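Local coordinates for protein SusD homolog (Bacteroides thetaiotaomicron VPI-5482, PDB 3FDH) that probably binds sugars at the outer membrane as a SusD/RagB-family lipoprotein, helping to capture glycans for uptake by the bacterium, at residues Phe23-Ala26 with Asp27-Ser31; Asn57-Tyr60 with Tyr61-Val64; Thr159-Ile162 with Ser163-Asp167; Thr265-Gly268 with Thr269-Ala273; Glu359-Val362 with Ala363-Asn367. All blocks are in the same frame, centred on the assembly; numbering follows the deposited sequence. Where two conformers were deposited one is given.

Contact 1 of 5, residues Phe23-Ala26 with Asp27-Ser31; sequences FILA and DVITS
Leu25 and Ile29 meet one turn apart on the long amphipathic alpha-helix 21-37. CG of Leu25 lies 3.8 Å from CD1 of Ile29, and the two side chains cross at a slant. Both residues are buried. Leu25 also packs on Ile92 of helix 76-95 and Met111 of helix 106-127, and Ile29 packs on Phe240. Beside them Ile24 and Val28 touch more lightly, with CG2 of Ile24 4.1 Å from CG2 of Val28. These two rest on Asn88 of helix 76-95. The inner side of the helix is therefore a row of branched side chains pressed against the helical core. The outer side is looser. Phe23 and Asp27 are exposed there, and the Asp27 carboxylate is turned from residues 23-26. The backbone turns are regular: Val28 N bonds to Ile24 O at 2.9 Å, and Ile29 N bonds to Leu25 O. At Ala26 the pattern gains an extra bond. The hydroxyl of Thr30 sits beside its own backbone N, chi1 -64°, which points it back at the preceding turn. Ala26 O thus accepts two bonds, from opposite faces of its carbonyl plane: Thr30 N at 3.1 Å and Thr30 OG1 at 2.8 Å.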
loop_
_atom_site.group_PDB
_atom_site.type_symbol
_atom_site.label_atom_id
_atom_site.label_comp_id
_atom_site.label_asym_id
_atom_site.label_seq_id
_atom_site.Cartn_x
_atom_site.Cartn_y
_atom_site.Cartn_z
ATOM N N PHE A 23 -14.759 -8.985 -18.961
ATOM C CA PHE A 23 -14.384 -7.643 -19.418
ATOM C C PHE A 23 -14.484 -6.640 -18.265
ATOM O O PHE A 23 -13.708 -5.669 -18.151
ATOM C CB PHE A 23 -15.227 -7.229 -20.628
ATOM C CG PHE A 23 -15.070 -8.166 -21.804
ATOM C CD1 PHE A 23 -13.808 -8.459 -22.291
ATOM C CD2 PHE A 23 -16.176 -8.787 -22.391
ATOM C CE1 PHE A 23 -13.662 -9.341 -23.368
ATOM C CE2 PHE A 23 -16.021 -9.640 -23.453
ATOM C CZ PHE A 23 -14.774 -9.924 -23.934
ATOM N N ILE A 24 -15.431 -6.894 -17.382
ATOM C CA ILE A 24 -15.599 -6.013 -16.231
ATOM C C ILE A 24 -14.392 -6.232 -15.313
ATOM O O ILE A 24 -13.815 -5.287 -14.755
ATOM C CB ILE A 24 -16.912 -6.272 -15.451
ATOM C CG1 ILE A 24 -18.139 -6.156 -16.368
ATOM C CG2 ILE A 24 -17.034 -5.277 -14.288
ATOM C CD1 ILE A 24 -19.451 -6.603 -15.716
ATOM N N LEU A 25 -13.987 -7.488 -15.197
ATOM C CA LEU A 25 -12.889 -7.831 -14.287
ATOM C C LEU A 25 -11.612 -7.149 -14.725
ATOM O O LEU A 25 -10.787 -6.741 -13.912
ATOM C CB LEU A 25 -12.671 -9.346 -14.226
ATOM C CG LEU A 25 -11.649 -9.857 -13.227
ATOM C CD1 LEU A 25 -12.192 -9.547 -11.774
ATOM C CD2 LEU A 25 -11.311 -11.337 -13.462
ATOM N N ALA A 26 -11.429 -7.052 -16.024
ATOM C CA ALA A 26 -10.188 -6.433 -16.563
ATOM C C ALA A 26 -10.108 -5.015 -16.013
ATOM O O ALA A 26 -9.059 -4.531 -15.565
ATOM C CB ALA A 26 -10.200 -6.406 -18.100
ATOM N N ASP A 27 -11.266 -4.379 -15.998
ATOM C CA ASP A 27 -11.366 -2.989 -15.545
ATOM C C ASP A 27 -11.205 -2.877 -14.042
ATOM O O ASP A 27 -10.575 -1.957 -13.532
ATOM C CB ASP A 27 -12.720 -2.392 -15.921
ATOM C CG ASP A 27 -12.778 -0.907 -15.678
ATOM O OD1 ASP A 27 -12.307 -0.124 -16.542
ATOM O OD2 ASP A 27 -13.334 -0.515 -14.635
ATOM N N VAL A 28 -11.786 -3.831 -13.329
ATOM C CA VAL A 28 -11.755 -3.836 -11.859
ATOM C C VAL A 28 -10.310 -4.001 -11.386
ATOM O O VAL A 28 -9.838 -3.321 -10.486
ATOM C CB VAL A 28 -12.727 -4.943 -11.274
ATOM C CG1 VAL A 28 -12.418 -5.307 -9.830
ATOM C CG2 VAL A 28 -14.223 -4.529 -11.464
ATOM N N ILE A 29 -9.579 -4.885 -12.045
ATOM C CA ILE A 29 -8.197 -5.133 -11.638
ATOM C C ILE A 29 -7.351 -3.891 -11.924
ATOM O O ILE A 29 -6.526 -3.432 -11.095
ATOM C CB ILE A 29 -7.627 -6.352 -12.349
ATOM C CG1 ILE A 29 -8.386 -7.614 -11.912
ATOM C CG2 ILE A 29 -6.130 -6.522 -12.089
ATOM C CD1 ILE A 29 -8.002 -8.852 -12.738
ATOM N N THR A 30 -7.584 -3.330 -13.093
ATOM C CA THR A 30 -6.832 -2.154 -13.538
ATOM C C THR A 30 -7.069 -0.986 -12.590
ATOM O O THR A 30 -6.144 -0.314 -12.104
ATOM C CB THR A 30 -7.253 -1.736 -14.935
ATOM O OG1 THR A 30 -6.929 -2.780 -15.871
ATOM C CG2 THR A 30 -6.530 -0.463 -15.338
ATOM N N SER A 31 -8.335 -0.757 -12.333
ATOM C CA SER A 31 -8.723 0.353 -11.456
ATOM C C SER A 31 -8.282 0.160 -10.011
ATOM O O SER A 31 -7.865 1.134 -9.348
ATOM C CB SER A 31 -10.226 0.650 -11.550
ATOM O OG SER A 31 -11.008 -0.370 -10.973
#

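Contact 2 of 5, residues Asn57-Tyr60 with Tyr61-Val64; sequences NQLY and YAEV
The rings of Tyr60 and Tyr61 form a T-shaped (edge-to-face) pair on the short alpha-helix 57-63. Tyr60 turns its edge to one face of Tyr61. The ring planes stand at 86° and the centroids are 4.8 Å apart. CD2 of Tyr60 sits over the centre of the Tyr61 ring, and CE2 of Tyr60 comes within 3.5 Å of CE1 of Tyr61. In Tyr60 CG is anti to the backbone N, chi1 165°. In Tyr61 CG lies beside the backbone N, chi1 -67°. These different settings let two adjacent rings meet at right angles. Farther out on Tyr60, CZ is 3.8 Å from CG1 of Val64, one turn on. A leucine in place of Tyr61 has no flat face or hydroxyl, and would probably leave the Tyr60 edge without its ring partner and Gln312 NE2 without this weak acceptor.

Away from the rings, Leu59 and Ala62 make a lighter apolar contact and both pack on Tyr44 of helix 40-48. The buried Glu63 bends its carboxylate away from residues 57-60. OE1 accepts from Ser47 and Gly54, and OE2 from Gly308, so the helix is tied to the surrounding segments. The backbone closes its turns in the usual way. Tyr61 N bonds to Asn57 O at 3.1 Å.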
loop_
_atom_site.group_PDB
_atom_site.type_symbol
_atom_site.label_atom_id
_atom_site.label_comp_id
_atom_site.label_asym_id
_atom_site.label_seq_id
_atom_site.Cartn_x
_atom_site.Cartn_y
_atom_site.Cartn_z
ATOM N N ASN A 57 2.037 22.238 -4.502
ATOM C CA ASN A 57 0.606 22.263 -4.670
ATOM C C ASN A 57 -0.125 21.468 -3.598
ATOM O O ASN A 57 0.194 21.556 -2.417
ATOM C CB ASN A 57 0.280 21.732 -6.073
ATOM C CG ASN A 57 -1.046 22.273 -6.648
ATOM O OD1 ASN A 57 -2.003 22.551 -5.928
ATOM N ND2 ASN A 57 -1.097 22.398 -7.961
ATOM N N GLN A 58 -1.114 20.689 -4.007
ATOM C CA GLN A 58 -1.901 19.953 -3.016
ATOM C C GLN A 58 -1.093 19.132 -2.021
ATOM O O GLN A 58 -1.366 19.170 -0.816
ATOM C CB GLN A 58 -2.972 19.074 -3.659
ATOM C CG GLN A 58 -4.115 19.913 -4.176
ATOM C CD GLN A 58 -5.253 19.082 -4.789
ATOM O OE1 GLN A 58 -5.415 19.085 -6.024
ATOM N NE2 GLN A 58 -6.031 18.343 -3.939
ATOM N N LEU A 59 -0.126 18.394 -2.516
ATOM C CA LEU A 59 0.694 17.530 -1.649
ATOM C C LEU A 59 1.554 18.385 -0.694
ATOM O O LEU A 59 1.927 17.930 0.391
ATOM C CB LEU A 59 1.531 16.539 -2.467
ATOM C CG LEU A 59 1.986 15.280 -1.729
ATOM C CD1 LEU A 59 0.781 14.475 -1.218
ATOM C CD2 LEU A 59 2.854 14.441 -2.644
ATOM N N TYR A 60 1.827 19.615 -1.098
ATOM C CA TYR A 60 2.598 20.540 -0.239
ATOM C C TYR A 60 1.740 20.873 0.970
ATOM O O TYR A 60 2.210 20.815 2.125
ATOM C CB TYR A 60 3.017 21.826 -0.960
ATOM C CG TYR A 60 3.461 22.895 0.018
ATOM C CD1 TYR A 60 4.732 22.882 0.561
ATOM C CD2 TYR A 60 2.585 23.869 0.444
ATOM C CE1 TYR A 60 5.135 23.837 1.488
ATOM C CE2 TYR A 60 2.973 24.834 1.366
ATOM C CZ TYR A 60 4.240 24.783 1.905
ATOM O OH TYR A 60 4.627 25.712 2.820
ATOM N N TYR A 61 0.473 21.140 0.687
ATOM C CA TYR A 61 -0.518 21.527 1.739
ATOM C C TYR A 61 -0.852 20.352 2.664
ATOM O O TYR A 61 -1.168 20.506 3.856
ATOM C CB TYR A 61 -1.748 22.244 1.157
ATOM C CG TYR A 61 -1.303 23.606 0.610
ATOM C CD1 TYR A 61 -0.883 24.607 1.476
ATOM C CD2 TYR A 61 -1.210 23.836 -0.744
ATOM C CE1 TYR A 61 -0.406 25.836 0.999
ATOM C CE2 TYR A 61 -0.733 25.048 -1.240
ATOM C CZ TYR A 61 -0.321 26.040 -0.366
ATOM O OH TYR A 61 0.138 27.239 -0.878
ATOM N N ALA A 62 -0.715 19.168 2.113
ATOM C CA ALA A 62 -0.879 17.929 2.899
ATOM C C ALA A 62 0.342 17.802 3.816
ATOM O O ALA A 62 0.247 17.507 5.003
ATOM C CB ALA A 62 -1.021 16.679 1.991
ATOM N N GLU A 63 1.514 18.053 3.251
ATOM C CA GLU A 63 2.746 17.950 4.001
ATOM C C GLU A 63 2.806 18.868 5.232
ATOM O O GLU A 63 3.280 18.483 6.303
ATOM C CB GLU A 63 3.923 18.255 3.057
ATOM C CG GLU A 63 5.329 18.002 3.685
ATOM C CD GLU A 63 5.610 16.530 3.997
ATOM O OE1 GLU A 63 5.256 15.643 3.168
ATOM O OE2 GLU A 63 6.255 16.277 5.044
ATOM N N VAL A 64 2.322 20.091 5.067
ATOM C CA VAL A 64 2.400 21.101 6.123
ATOM C C VAL A 64 1.133 21.095 6.925
ATOM O O VAL A 64 0.917 21.871 7.815
ATOM C CB VAL A 64 2.752 22.503 5.592
ATOM C CG1 VAL A 64 4.171 22.485 4.980
ATOM C CG2 VAL A 64 1.638 23.082 4.630
#

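Contact 3 of 5, residues Thr159-Ile162 with Ser163-Asp167; sequences TQII and SYLDD
Ser163, Tyr164, Leu165 and Asp166 each give a backbone N-H to the carbonyl four residues back, and the tightest of these bonds is Asp166 N to Ile162 O at 2.8 Å. Asp166 meets the same residue with its side chain. Its OD2 lies 3.7 Å from CG2 of Ile162, and the two side chains slant across each other. CG of Asp166 is beside its backbone N, chi1 -73°, which turns the carboxylate back over the preceding turn. Its other oxygen, OD1, forms a salt bridge with Lys202 of helix 191-208. An alanine here would probably leave Lys202 without this negative partner and uncover the CG2 side of Ile162.

The segment lies on helix 154-171 of an alpha-helical SusD-like fold, packed against helices 106-127 and 191-208. CD1 of Leu165 lies loosely, at 4.5 Å, from CG2 of the buried Ile161 and from CD1 of Ile162. Leu165 also packs on Ala117 and Leu201, and Ile161 on Ala121 and Tyr205, so both Leu165 and Ile161 reach two neighbouring helices.

Tyr164 and Gln160 face helix 76-95. CD2 of the Tyr164 ring is 3.4 Å from Gln160 O, an oblique approach. The Tyr164 hydroxyl is hydrogen-bonded to Arg90 NE. Gln160 NE2 bonds to Asp152 OD2 and to Glu156 O.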
loop_
_atom_site.group_PDB
_atom_site.type_symbol
_atom_site.label_atom_id
_atom_site.label_comp_id
_atom_site.label_asym_id
_atom_site.label_seq_id
_atom_site.Cartn_x
_atom_site.Cartn_y
_atom_site.Cartn_z
ATOM N N THR A 159 -16.298 -7.855 8.463
ATOM C CA THR A 159 -16.997 -9.122 8.407
ATOM C C THR A 159 -17.296 -9.441 6.938
ATOM O O THR A 159 -17.184 -10.576 6.512
ATOM C CB THR A 159 -18.301 -9.092 9.197
ATOM O OG1 THR A 159 -17.981 -8.954 10.589
ATOM C CG2 THR A 159 -19.080 -10.390 8.980
ATOM N N GLN A 160 -17.639 -8.411 6.171
ATOM C CA GLN A 160 -17.978 -8.569 4.750
ATOM C C GLN A 160 -16.747 -8.906 3.954
ATOM O O GLN A 160 -16.764 -9.710 3.033
ATOM C CB GLN A 160 -18.651 -7.320 4.180
ATOM C CG GLN A 160 -19.992 -7.042 4.807
ATOM C CD GLN A 160 -20.584 -5.686 4.407
ATOM O OE1 GLN A 160 -21.023 -5.485 3.266
ATOM N NE2 GLN A 160 -20.680 -4.784 5.382
ATOM N N ILE A 161 -15.646 -8.333 4.383
ATOM C CA ILE A 161 -14.362 -8.558 3.726
ATOM C C ILE A 161 -13.947 -10.023 3.835
ATOM O O ILE A 161 -13.612 -10.698 2.837
ATOM C CB ILE A 161 -13.276 -7.653 4.322
ATOM C CG1 ILE A 161 -13.557 -6.209 3.913
ATOM C CG2 ILE A 161 -11.902 -8.077 3.877
ATOM C CD1 ILE A 161 -12.757 -5.150 4.688
ATOM N N ILE A 162 -14.001 -10.535 5.051
ATOM C CA ILE A 162 -13.596 -11.941 5.281
ATOM C C ILE A 162 -14.538 -12.917 4.568
ATOM O O ILE A 162 -14.136 -13.954 4.010
ATOM C CB ILE A 162 -13.529 -12.269 6.763
ATOM C CG1 ILE A 162 -12.483 -11.379 7.414
ATOM C CG2 ILE A 162 -13.209 -13.770 6.963
ATOM C CD1 ILE A 162 -11.123 -11.592 6.815
ATOM N N SER A 163 -15.790 -12.522 4.539
ATOM C CA SER A 163 -16.829 -13.319 3.907
ATOM C C SER A 163 -16.581 -13.413 2.412
ATOM O O SER A 163 -16.698 -14.483 1.805
ATOM C CB SER A 163 -18.193 -12.726 4.223
ATOM O OG SER A 163 -19.227 -13.451 3.581
ATOM N N TYR A 164 -16.204 -12.297 1.818
ATOM C CA TYR A 164 -15.852 -12.289 0.406
ATOM C C TYR A 164 -14.678 -13.210 0.120
ATOM O O TYR A 164 -14.640 -13.913 -0.894
ATOM C CB TYR A 164 -15.541 -10.891 -0.127
ATOM C CG TYR A 164 -16.763 -10.112 -0.594
ATOM C CD1 TYR A 164 -17.693 -10.680 -1.434
ATOM C CD2 TYR A 164 -16.928 -8.775 -0.253
ATOM C CE1 TYR A 164 -18.790 -9.958 -1.871
ATOM C CE2 TYR A 164 -18.021 -8.039 -0.694
ATOM C CZ TYR A 164 -18.942 -8.631 -1.497
ATOM O OH TYR A 164 -20.039 -7.899 -1.926
ATOM N N LEU A 165 -13.712 -13.210 1.027
ATOM C CA LEU A 165 -12.480 -13.994 0.838
ATOM C C LEU A 165 -12.811 -15.474 0.982
ATOM O O LEU A 165 -12.339 -16.313 0.218
ATOM C CB LEU A 165 -11.364 -13.571 1.810
ATOM C CG LEU A 165 -10.746 -12.184 1.509
ATOM C CD1 LEU A 165 -9.732 -11.758 2.568
ATOM C CD2 LEU A 165 -10.131 -12.180 0.090
ATOM N N ASP A 166 -13.693 -15.779 1.912
ATOM C CA ASP A 166 -14.079 -17.183 2.104
ATOM C C ASP A 166 -14.822 -17.667 0.876
ATOM O O ASP A 166 -14.616 -18.785 0.400
ATOM C CB ASP A 166 -14.897 -17.369 3.369
ATOM C CG ASP A 166 -14.061 -17.253 4.622
ATOM O OD1 ASP A 166 -12.821 -17.453 4.565
ATOM O OD2 ASP A 166 -14.670 -16.968 5.670
ATOM N N ASP A 167 -15.670 -16.801 0.340
ATOM C CA ASP A 167 -16.448 -17.145 -0.866
ATOM C C ASP A 167 -15.471 -17.404 -1.986
ATOM O O ASP A 167 -15.565 -18.371 -2.727
ATOM C CB ASP A 167 -17.357 -16.005 -1.298
ATOM C CG ASP A 167 -18.547 -15.803 -0.380
ATOM O OD1 ASP A 167 -18.811 -16.674 0.470
ATOM O OD2 ASP A 167 -19.227 -14.759 -0.517
#

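Contact 4 of 5, residues Thr265-Gly268 with Thr269-Ala273; sequences TSLG and TKLLA
Leu267 and Leu271 provide the apolar contact within helix 265-274, with CG of Leu267 4.0 Å from CD1 of Leu271 one turn on. CG of Leu267 is anti to its backbone N, chi1 177°, while CG of Leu271 lies beside its N. The two side chains therefore converge.

The polar part runs through water. Two waters each accept from Lys270 NZ at 2.8 Å. Water 1 then donates to Ser266 OG at 2.9 Å, and water 2 donates to Ser266 O at 3.1 Å. The lysine chain is extended until its last torsion, where it bends and brings NZ over the preceding turn. NZ also bonds to Thr450 O, so three oxygens, two of them water, hold the ammonium. Ser266 OG bonds to Glu50 OE1.

The backbone bonds are those of a regular alpha-helix. Leu271 N reaches Leu267 O at 3.0 Å with an almost straight N-H angle of 176°. Thr269 N bonds to Thr265 O at 2.8 Å.

This helix follows strand 261-263 closely in the chain. Leu267 and Leu271 pack on Leu422 of helix 412-423 and on Trp425 just beyond it, and Lys270 lies against Tyr421 of the same helix.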
loop_
_atom_site.group_PDB
_atom_site.type_symbol
_atom_site.label_atom_id
_atom_site.label_comp_id
_atom_site.label_asym_id
_atom_site.label_seq_id
_atom_site.Cartn_x
_atom_site.Cartn_y
_atom_site.Cartn_z
ATOM N N THR A 265 13.883 13.417 4.384
ATOM C CA THR A 265 15.015 13.542 5.303
ATOM C C THR A 265 14.949 12.455 6.378
ATOM O O THR A 265 15.916 11.735 6.622
ATOM C CB THR A 265 15.096 14.947 5.936
ATOM O OG1 THR A 265 15.357 15.921 4.915
ATOM C CG2 THR A 265 16.235 15.017 6.950
ATOM N N SER A 266 13.795 12.344 7.013
ATOM C CA SER A 266 13.605 11.350 8.085
ATOM C C SER A 266 13.938 9.937 7.585
ATOM O O SER A 266 14.586 9.137 8.269
ATOM C CB SER A 266 12.197 11.467 8.729
ATOM O OG SER A 266 11.146 11.092 7.844
ATOM N N LEU A 267 13.542 9.653 6.350
ATOM C CA LEU A 267 13.776 8.349 5.776
ATOM C C LEU A 267 15.277 8.166 5.586
ATOM O O LEU A 267 15.847 7.129 5.904
ATOM C CB LEU A 267 13.028 8.152 4.442
ATOM C CG LEU A 267 13.296 6.806 3.739
ATOM C CD1 LEU A 267 12.823 5.600 4.506
ATOM C CD2 LEU A 267 12.639 6.825 2.407
ATOM N N GLY A 268 15.923 9.210 5.088
ATOM C CA GLY A 268 17.380 9.186 4.861
ATOM C C GLY A 268 18.132 8.956 6.165
ATOM O O GLY A 268 19.110 8.205 6.234
ATOM N N THR A 269 17.645 9.577 7.226
ATOM C CA THR A 269 18.264 9.408 8.540
ATOM C C THR A 269 18.279 7.928 8.944
ATOM O O THR A 269 19.259 7.420 9.445
ATOM C CB THR A 269 17.488 10.200 9.605
ATOM O OG1 THR A 269 17.486 11.586 9.247
ATOM C CG2 THR A 269 18.139 10.049 11.004
ATOM N N LYS A 270 17.151 7.260 8.729
ATOM C CA LYS A 270 17.023 5.824 9.064
ATOM C C LYS A 270 17.969 5.000 8.215
ATOM O O LYS A 270 18.746 4.168 8.692
ATOM C CB LYS A 270 15.599 5.335 8.834
ATOM C CG LYS A 270 14.540 5.933 9.769
ATOM C CD LYS A 270 13.151 5.434 9.447
ATOM C CE LYS A 270 12.060 6.005 10.406
ATOM N NZ LYS A 270 11.809 7.472 10.326
ATOM N N LEU A 271 17.873 5.209 6.914
ATOM C CA LEU A 271 18.725 4.452 5.980
ATOM C C LEU A 271 20.219 4.590 6.318
ATOM O O LEU A 271 21.013 3.616 6.242
ATOM C CB LEU A 271 18.455 4.877 4.506
ATOM C CG LEU A 271 17.044 4.619 3.971
ATOM C CD1 LEU A 271 16.780 5.308 2.578
ATOM C CD2 LEU A 271 16.798 3.104 3.906
ATOM N N LEU A 272 20.600 5.806 6.677
ATOM C CA LEU A 272 21.992 6.127 6.991
ATOM C C LEU A 272 22.392 5.480 8.288
ATOM O O LEU A 272 23.499 5.010 8.439
ATOM C CB LEU A 272 22.223 7.662 7.091
ATOM C CG LEU A 272 22.216 8.470 5.775
ATOM C CD1 LEU A 272 22.078 9.990 6.069
ATOM C CD2 LEU A 272 23.483 8.136 4.970
ATOM N N ALA A 273 21.459 5.427 9.215
ATOM C CA ALA A 273 21.754 4.886 10.536
ATOM C C ALA A 273 22.062 3.402 10.409
ATOM O O ALA A 273 22.876 2.865 11.116
ATOM C CB ALA A 273 20.614 5.116 11.488
HETATM O O HOH W 1 11.141 8.163 7.650
HETATM O O HOH W 2 14.022 8.949 11.264
#

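Contact 5 of 5, residues Glu359-Val362 with Ala363-Asn367; sequences EAVV and AGLLN
Val361 and Leu365 touch one turn apart on alpha-helix 354-379, CG1 of Val361 lying 4.0 Å from CD1 of Leu365. The side chains run side by side and point the same way. Val362 and Leu366 repeat this pattern next to them, with CG1 of Val362 4.2 Å from CD1 of Leu366. In both valines CG1 is anti to the backbone N, chi1 171°, and this branch makes the contact with the leucine.

Backbone bonds set the spacing of these pairs. Leu365 N bonds to Val361 O at 3.0 Å. Gly364 N bonds to Ala360 O at 2.9 Å.

The next shell comes from other parts of the chain. Leu365 is buried against Ala396 and Tyr399 of helix 393-410 and against Pro277 and Ile391 in loops. Val362 also meets Ala396. On another side Ala360 packs on Met339 and Phe340 of helix 335-348. Glu359 OE2 is hydrogen-bonded to Tyr335 OH of that helix. Asn367 ND2 bonds to Ser428 OG, in another part of the chain. The segment thus joins two neighbouring helices through small and branched side chains. Leu366 N meets Val362 O at 2.9 Å.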
loop_
_atom_site.group_PDB
_atom_site.type_symbol
_atom_site.label_atom_id
_atom_site.label_comp_id
_atom_site.label_asym_id
_atom_site.label_seq_id
_atom_site.Cartn_x
_atom_site.Cartn_y
_atom_site.Cartn_z
ATOM N N GLU A 359 14.106 -13.313 4.980
ATOM C CA GLU A 359 13.438 -13.550 3.705
ATOM C C GLU A 359 12.718 -12.279 3.270
ATOM O O GLU A 359 12.744 -11.879 2.084
ATOM C CB GLU A 359 12.454 -14.712 3.843
ATOM C CG GLU A 359 11.763 -15.135 2.579
ATOM C CD GLU A 359 12.647 -15.931 1.640
ATOM O OE1 GLU A 359 13.807 -16.201 2.014
ATOM O OE2 GLU A 359 12.199 -16.246 0.513
ATOM N N ALA A 360 12.149 -11.589 4.256
ATOM C CA ALA A 360 11.378 -10.374 4.016
ATOM C C ALA A 360 12.279 -9.194 3.621
ATOM O O ALA A 360 12.022 -8.483 2.670
ATOM C CB ALA A 360 10.543 -10.011 5.278
ATOM N N VAL A 361 13.367 -9.037 4.346
ATOM C CA VAL A 361 14.348 -7.966 4.075
ATOM C C VAL A 361 14.999 -8.162 2.705
ATOM O O VAL A 361 15.117 -7.209 1.926
ATOM C CB VAL A 361 15.493 -7.913 5.158
ATOM C CG1 VAL A 361 16.596 -6.956 4.760
ATOM C CG2 VAL A 361 14.908 -7.574 6.511
ATOM N N VAL A 362 15.410 -9.381 2.404
ATOM C CA VAL A 362 16.051 -9.653 1.120
ATOM C C VAL A 362 15.030 -9.384 -0.002
ATOM O O VAL A 362 15.326 -8.656 -0.933
ATOM C CB VAL A 362 16.655 -11.091 1.036
ATOM C CG1 VAL A 362 17.133 -11.441 -0.383
ATOM C CG2 VAL A 362 17.823 -11.257 2.046
ATOM N N ALA A 363 13.831 -9.944 0.100
ATOM C CA ALA A 363 12.819 -9.709 -0.948
ATOM C C ALA A 363 12.564 -8.210 -1.115
ATOM O O ALA A 363 12.384 -7.714 -2.211
ATOM C CB ALA A 363 11.480 -10.422 -0.633
ATOM N N GLY A 364 12.495 -7.490 -0.012
ATOM C CA GLY A 364 12.207 -6.040 -0.083
ATOM C C GLY A 364 13.297 -5.285 -0.819
ATOM O O GLY A 364 13.043 -4.357 -1.572
ATOM N N LEU A 365 14.525 -5.702 -0.564
ATOM C CA LEU A 365 15.691 -5.099 -1.201
ATOM C C LEU A 365 15.708 -5.407 -2.693
ATOM O O LEU A 365 16.093 -4.573 -3.501
ATOM C CB LEU A 365 17.010 -5.559 -0.546
ATOM C CG LEU A 365 17.426 -4.710 0.661
ATOM C CD1 LEU A 365 18.438 -5.408 1.608
ATOM C CD2 LEU A 365 17.991 -3.358 0.172
ATOM N N LEU A 366 15.304 -6.618 -3.053
ATOM C CA LEU A 366 15.359 -7.044 -4.478
ATOM C C LEU A 366 14.258 -6.303 -5.256
ATOM O O LEU A 366 14.442 -5.929 -6.413
ATOM C CB LEU A 366 15.282 -8.575 -4.639
ATOM C CG LEU A 366 16.471 -9.357 -4.118
ATOM C CD1 LEU A 366 16.348 -10.863 -4.449
ATOM C CD2 LEU A 366 17.728 -8.800 -4.742
ATOM N N ASN A 367 13.163 -5.986 -4.573
ATOM C CA ASN A 367 12.057 -5.283 -5.220
ATOM C C ASN A 367 12.474 -3.823 -5.419
ATOM O O ASN A 367 12.148 -3.192 -6.407
ATOM C CB ASN A 367 10.788 -5.358 -4.373
ATOM C CG ASN A 367 9.652 -4.562 -4.947
ATOM O OD1 ASN A 367 9.187 -4.823 -6.063
ATOM N ND2 ASN A 367 9.205 -3.553 -4.187
#

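All five contacts are short helical stretches of about two turns, each on a different helix, and none touches another. Each mixes buried and more open residues. Contact 5 lies closest to the chain centre, at about 16 Å, and has no exposed touching residue. Contacts 1 and 3 share helices 76-95 and 106-127 as packing partners. Their centres are about 20 Å apart. Contact 4 lies across the chain centre from both. Contacts 4 and 5 come within about 8 Å at their nearest atoms, as do contacts 2 and 4. The chemistry differs: aliphatic pairs dominate contacts 1 and 5, aromatic rings contact 2, an aspartate paired with a lysine of another helix marks contact 3, and bridging waters contact 4.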